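Local coordinates for teichoic acid D-alanine hydrolase (PDB 5ZH8), which hydrolyses D-alanyl esters on the wall and lipoteichoic acids of Staphylococcus aureus, and affects methicillin resistance, autolysis and cell wall structure, at residues K168-H173 and D213-V218; D357-V362 and D381-N386. All blocks are in the same frame, centred on the assembly; numbering follows the deposited sequence.

Following the chain from its N terminus, interaction 1 comes first: helix 167-171 ends, the chain runs through helix 189-199, and the start of helix 213-227 returns to pack against the first helix, closing a loop of 39 intervening residues. Interaction 2 follows after a long interval. There strand 359-365, an inner strand of the large antiparallel sheet, leads into helix 371-382, and the chain just beyond that helix folds back on the strand. The two loops lie in series and neither nest nor cross; the centres of interaction 1 and interaction 2 are about 29 Å apart. Interaction 1 joins two helices of the mainly helical region, whereas interaction 2 fastens the C-terminal helix end to the sheet.

Interaction 1: K168-H173 and D213-V218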
loop_
_atom_site.group_PDB
_atom_site.type_symbol
_atom_site.label_atom_id
_atom_site.label_comp_id
_atom_site.label_asym_id
_atom_site.label_seq_id
_atom_site.Cartn_x
_atom_site.Cartn_y
_atom_site.Cartn_z
ATOM N N LYS A 168 25.176 11.024 -12.811
ATOM C CA LYS A 168 24.552 9.876 -13.459
ATOM C C LYS A 168 24.128 8.803 -12.459
ATOM O O LYS A 168 23.079 8.188 -12.633
ATOM C CB LYS A 168 25.494 9.269 -14.505
ATOM C CG LYS A 168 24.813 8.248 -15.402
ATOM C CD LYS A 168 25.704 7.743 -16.519
ATOM C CE LYS A 168 24.856 7.190 -17.660
ATOM N NZ LYS A 168 25.611 6.304 -18.590
ATOM N N ASP A 169 24.940 8.578 -11.429
ATOM C CA ASP A 169 24.631 7.576 -10.407
ATOM C C ASP A 169 23.439 7.968 -9.526
ATOM O O ASP A 169 22.719 7.100 -9.039
ATOM C CB ASP A 169 25.865 7.284 -9.546
ATOM C CG ASP A 169 26.908 6.454 -10.275
ATOM O OD1 ASP A 169 26.646 6.040 -11.419
ATOM O OD2 ASP A 169 27.996 6.215 -9.708
ATOM N N LEU A 170 23.234 9.266 -9.323
ATOM C CA LEU A 170 22.027 9.753 -8.667
ATOM C C LEU A 170 20.826 9.538 -9.578
ATOM O O LEU A 170 19.817 8.970 -9.172
ATOM C CB LEU A 170 22.138 11.241 -8.355
ATOM C CG LEU A 170 23.253 11.718 -7.432
ATOM C CD1 LEU A 170 23.342 13.232 -7.494
ATOM C CD2 LEU A 170 23.003 11.269 -6.007
ATOM N N MET A 171 20.955 10.002 -10.815
ATOM C CA MET A 171 19.911 9.883 -11.827
ATOM C C MET A 171 19.436 8.442 -12.009
ATOM O O MET A 171 18.239 8.201 -12.163
ATOM C CB MET A 171 20.426 10.451 -13.160
ATOM C CG MET A 171 19.441 10.406 -14.318
ATOM S SD MET A 171 19.440 8.834 -15.207
ATOM C CE MET A 171 21.005 8.892 -16.067
ATOM N N LEU A 172 20.370 7.495 -11.981
ATOM C CA LEU A 172 20.060 6.077 -12.197
ATOM C C LEU A 172 19.710 5.310 -10.909
ATOM O O LEU A 172 19.479 4.100 -10.963
ATOM C CB LEU A 172 21.241 5.372 -12.893
ATOM C CG LEU A 172 21.647 5.797 -14.307
ATOM C CD1 LEU A 172 22.963 5.141 -14.693
ATOM C CD2 LEU A 172 20.574 5.468 -15.329
ATOM N N HIS A 173 19.665 6.003 -9.770
ATOM C CA HIS A 173 19.446 5.377 -8.454
ATOM C C HIS A 173 20.488 4.310 -8.116
ATOM O O HIS A 173 20.142 3.165 -7.857
ATOM C CB HIS A 173 18.032 4.785 -8.335
ATOM C CG HIS A 173 16.939 5.802 -8.413
ATOM N ND1 HIS A 173 16.775 6.796 -7.471
ATOM C CD2 HIS A 173 15.939 5.962 -9.309
ATOM C CE1 HIS A 173 15.729 7.535 -7.796
ATOM N NE2 HIS A 173 15.208 7.053 -8.911
ATOM N N ASP A 213 14.132 8.483 -3.223
ATOM C CA ASP A 213 13.683 9.849 -3.501
ATOM C C ASP A 213 14.826 10.834 -3.319
ATOM O O ASP A 213 14.940 11.797 -4.071
ATOM C CB ASP A 213 12.534 10.254 -2.568
ATOM C CG ASP A 213 11.246 9.537 -2.874
ATOM O OD1 ASP A 213 11.147 8.897 -3.937
ATOM O OD2 ASP A 213 10.318 9.620 -2.040
ATOM N N GLY A 214 15.658 10.582 -2.307
ATOM C CA GLY A 214 16.802 11.430 -1.987
ATOM C C GLY A 214 17.699 11.760 -3.162
ATOM O O GLY A 214 18.173 12.886 -3.275
ATOM N N ASN A 215 17.929 10.783 -4.041
ATOM C CA ASN A 215 18.756 11.012 -5.217
ATOM C C ASN A 215 18.234 12.211 -5.997
ATOM O O ASN A 215 18.990 13.123 -6.317
ATOM C CB ASN A 215 18.772 9.792 -6.140
ATOM C CG ASN A 215 19.614 8.647 -5.604
ATOM O OD1 ASN A 215 20.736 8.832 -5.110
ATOM N ND2 ASN A 215 19.075 7.438 -5.727
ATOM N N TYR A 216 16.938 12.212 -6.295
ATOM C CA TYR A 216 16.358 13.284 -7.100
ATOM C C TYR A 216 16.132 14.581 -6.320
ATOM O O TYR A 216 15.965 15.639 -6.929
ATOM C CB TYR A 216 15.089 12.810 -7.819
ATOM C CG TYR A 216 15.426 12.075 -9.101
ATOM C CD1 TYR A 216 16.143 10.882 -9.071
ATOM C CD2 TYR A 216 15.067 12.588 -10.343
ATOM C CE1 TYR A 216 16.466 10.212 -10.236
ATOM C CE2 TYR A 216 15.389 11.926 -11.513
ATOM C CZ TYR A 216 16.093 10.743 -11.456
ATOM O OH TYR A 216 16.425 10.079 -12.617
ATOM N N LEU A 217 16.148 14.512 -4.989
ATOM C CA LEU A 217 16.192 15.731 -4.167
ATOM C C LEU A 217 17.553 16.428 -4.292
ATOM O O LEU A 217 17.614 17.651 -4.391
ATOM C CB LEU A 217 15.880 15.430 -2.696
ATOM C CG LEU A 217 14.478 14.901 -2.399
ATOM C CD1 LEU A 217 14.357 14.537 -0.930
ATOM C CD2 LEU A 217 13.408 15.912 -2.791
ATOM N N VAL A 218 18.633 15.645 -4.297
ATOM C CA VAL A 218 19.985 16.169 -4.534
ATOM C C VAL A 218 20.122 16.756 -5.938
ATOM O O VAL A 218 20.762 17.796 -6.124
ATOM C CB VAL A 218 21.058 15.057 -4.390
ATOM C CG1 VAL A 218 22.420 15.535 -4.890
ATOM C CG2 VAL A 218 21.133 14.567 -2.950
#
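Leu170 is the first residue of 168-173 to reach across, meeting Asn215 where the two backbones come closest, with 4.9 Å between their CA atoms. Its two methyls part ways: CD1 packs on Val218 CG1 at 3.6 Å, while CD2 lies beside the amide oxygen of Asn215. Val152 of helix 152-155 touches both Leu170 and Val218 and extends this apolar patch. Met171 contributes mainly backbone. Its carbonyl oxygen accepts a 2.7 Å hydrogen bond from Tyr216 OH, which arrives in the carbonyl plane on a lone pair, and Met171 CG runs alongside the phenol. The chain then leaves the helix through a Schellman motif at His173, whose N bonds back to Leu170 O in the last turn. The His173 and Tyr216 side chains run roughly at right angles, and their rings meet obliquely, planes 33° apart. His173 ND1 accepts a bond from Asn215 ND2 at 3.0 Å, the donor tilted somewhat from the ring plane, and Ser175 OG holds Asn215 OD1. Both ends of the amide are thus engaged, which should fix its rotation. His173, Gln174 and Ser175 resemble the start of a His-X-Ser-Gly-type run of the beta-lactamase family, and Tyr211-Asn212-Asp213 probably occupies the place of its Tyr-X-Asn motif. Asp213 pairs with Lys130, the probable SxxK lysine, which places the contact beside the probable active site of this beta-lactamase-type fold.

Interaction 2: D357-V362 and D381-N386; sequences DKYVVV and DILKQN
Tyr359 presents its ring to Leu383 and Gln385 in two different ways, face to one and edge to the other. Leu383 CD1 sits over one face in a CH-pi contact, 4.0 Å from the ring centroid and 15° off the normal; the same methyl reaches Val361 CG2 at 3.9 Å, since Val361 points to the same side of strand 359-365. On the opposite face lies Lys358 CG. Gln385 approaches the rim, its CD 3.5 Å from Tyr359 CD2, with amide and ring planes 74° apart. A bend at chi2 (-60°) folds the glutamine back, and its NE2 makes a nearly straight bond of 2.9 Å to Leu383 O, coming in from above that carbonyl's plane. One water accepts from Gln385 NE2 and, weakly, from Lys358 NZ. No direct hydrogen bond joins 357-362 to 381-386. Cohesion therefore rests chiefly on apolar and CH-pi contact, with a weak water bridge at the margin. Tyr359 OH is held by Lys75 of helix 74-85 and Gln385 OE1 by Asn356 ND2, while Gln385 NE2 turns to Leu383 O and the water; the amide's bonds to Leu383 and Asn356 should hold it against the ring edge.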
loop_
_atom_site.group_PDB
_atom_site.type_symbol
_atom_site.label_atom_id
_atom_site.label_comp_id
_atom_site.label_asym_id
_atom_site.label_seq_id
_atom_site.Cartn_x
_atom_site.Cartn_y
_atom_site.Cartn_z
ATOM N N ASP A 357 4.029 4.989 -28.980
ATOM C CA ASP A 357 3.886 6.010 -30.020
ATOM C C ASP A 357 2.436 6.248 -30.456
ATOM O O ASP A 357 2.165 7.221 -31.156
ATOM C CB ASP A 357 4.762 5.678 -31.228
ATOM C CG ASP A 357 6.250 5.892 -30.960
ATOM O OD1 ASP A 357 6.629 6.283 -29.834
ATOM O OD2 ASP A 357 7.051 5.654 -31.886
ATOM N N LYS A 358 1.509 5.379 -30.050
ATOM C CA LYS A 358 0.092 5.556 -30.375
ATOM C C LYS A 358 -0.720 6.044 -29.171
ATOM O O LYS A 358 -1.456 7.024 -29.272
ATOM C CB LYS A 358 -0.513 4.255 -30.905
ATOM C CG LYS A 358 -1.862 4.452 -31.581
ATOM C CD LYS A 358 -2.458 3.142 -32.056
ATOM C CE LYS A 358 -3.839 3.327 -32.668
ATOM N NZ LYS A 358 -4.522 2.019 -32.899
ATOM N N TYR A 359 -0.590 5.357 -28.044
ATOM C CA TYR A 359 -1.374 5.674 -26.859
ATOM C C TYR A 359 -0.531 6.252 -25.731
ATOM O O TYR A 359 0.581 5.790 -25.478
ATOM C CB TYR A 359 -2.085 4.420 -26.343
ATOM C CG TYR A 359 -3.161 3.906 -27.262
ATOM C CD1 TYR A 359 -4.375 4.565 -27.374
ATOM C CD2 TYR A 359 -2.960 2.763 -28.026
ATOM C CE1 TYR A 359 -5.365 4.097 -28.215
ATOM C CE2 TYR A 359 -3.945 2.284 -28.871
ATOM C CZ TYR A 359 -5.147 2.951 -28.958
ATOM O OH TYR A 359 -6.130 2.481 -29.793
ATOM N N VAL A 360 -1.071 7.259 -25.053
ATOM C CA VAL A 360 -0.573 7.649 -23.739
ATOM C C VAL A 360 -1.724 7.475 -22.768
ATOM O O VAL A 360 -2.743 8.148 -22.885
ATOM C CB VAL A 360 -0.064 9.109 -23.691
ATOM C CG1 VAL A 360 0.519 9.421 -22.316
ATOM C CG2 VAL A 360 0.967 9.355 -24.782
ATOM N N VAL A 361 -1.556 6.550 -21.829
ATOM C CA VAL A 361 -2.590 6.222 -20.855
ATOM C C VAL A 361 -2.133 6.716 -19.496
ATOM O O VAL A 361 -1.118 6.258 -18.981
ATOM C CB VAL A 361 -2.852 4.699 -20.790
ATOM C CG1 VAL A 361 -4.034 4.394 -19.878
ATOM C CG2 VAL A 361 -3.082 4.139 -22.183
ATOM N N VAL A 362 -2.886 7.657 -18.931
ATOM C CA VAL A 362 -2.577 8.238 -17.626
ATOM C C VAL A 362 -3.711 7.885 -16.681
ATOM O O VAL A 362 -4.863 8.242 -16.939
ATOM C CB VAL A 362 -2.439 9.781 -17.695
ATOM C CG1 VAL A 362 -1.933 10.341 -16.364
ATOM C CG2 VAL A 362 -1.537 10.198 -18.849
ATOM N N ASP A 381 -4.751 -5.475 -22.364
ATOM C CA ASP A 381 -5.929 -6.280 -22.680
ATOM C C ASP A 381 -6.910 -5.541 -23.584
ATOM O O ASP A 381 -7.316 -6.070 -24.620
ATOM C CB ASP A 381 -6.620 -6.784 -21.405
ATOM C CG ASP A 381 -5.714 -7.677 -20.559
ATOM O OD1 ASP A 381 -4.780 -8.296 -21.118
ATOM O OD2 ASP A 381 -5.933 -7.765 -19.333
ATOM N N ILE A 382 -7.282 -4.320 -23.217
ATOM C CA ILE A 382 -8.311 -3.608 -23.969
ATOM C C ILE A 382 -7.737 -2.943 -25.219
ATOM O O ILE A 382 -8.225 -3.178 -26.321
ATOM C CB ILE A 382 -9.048 -2.580 -23.096
ATOM C CG1 ILE A 382 -9.731 -3.294 -21.922
ATOM C CG2 ILE A 382 -10.061 -1.818 -23.934
ATOM C CD1 ILE A 382 -10.465 -2.379 -20.955
ATOM N N LEU A 383 -6.702 -2.124 -25.048
ATOM C CA LEU A 383 -6.069 -1.441 -26.180
ATOM C C LEU A 383 -5.102 -2.324 -26.977
ATOM O O LEU A 383 -4.656 -1.924 -28.045
ATOM C CB LEU A 383 -5.341 -0.180 -25.705
ATOM C CG LEU A 383 -6.203 0.871 -24.993
ATOM C CD1 LEU A 383 -5.324 2.024 -24.544
ATOM C CD2 LEU A 383 -7.323 1.378 -25.879
ATOM N N LYS A 384 -4.771 -3.502 -26.446
ATOM C CA LYS A 384 -3.973 -4.521 -27.154
ATOM C C LYS A 384 -2.601 -4.010 -27.617
ATOM O O LYS A 384 -2.197 -4.224 -28.765
ATOM C CB LYS A 384 -4.769 -5.105 -28.322
ATOM C CG LYS A 384 -6.045 -5.778 -27.880
ATOM C CD LYS A 384 -6.843 -6.303 -29.067
ATOM C CE LYS A 384 -7.514 -5.181 -29.856
ATOM N NZ LYS A 384 -8.658 -5.680 -30.684
ATOM N N GLN A 385 -1.893 -3.346 -26.706
ATOM C CA GLN A 385 -0.578 -2.763 -26.997
ATOM C C GLN A 385 0.585 -3.585 -26.454
ATOM O O GLN A 385 1.706 -3.097 -26.372
ATOM C CB GLN A 385 -0.509 -1.342 -26.432
ATOM C CG GLN A 385 -1.533 -0.410 -27.042
ATOM C CD GLN A 385 -1.351 -0.275 -28.539
ATOM O OE1 GLN A 385 -0.376 0.302 -29.001
ATOM N NE2 GLN A 385 -2.288 -0.817 -29.300
ATOM N N ASN A 386 0.323 -4.829 -26.077
ATOM C CA ASN A 386 1.381 -5.693 -25.606
ATOM C C ASN A 386 2.178 -6.178 -26.820
ATOM O O ASN A 386 1.917 -7.238 -27.376
ATOM C CB ASN A 386 0.804 -6.857 -24.802
ATOM C CG ASN A 386 1.880 -7.696 -24.145
ATOM O OD1 ASN A 386 2.970 -7.203 -23.841
ATOM N ND2 ASN A 386 1.585 -8.972 -23.927
HETATM O O HOH W 1 -2.535 -0.684 -32.563
#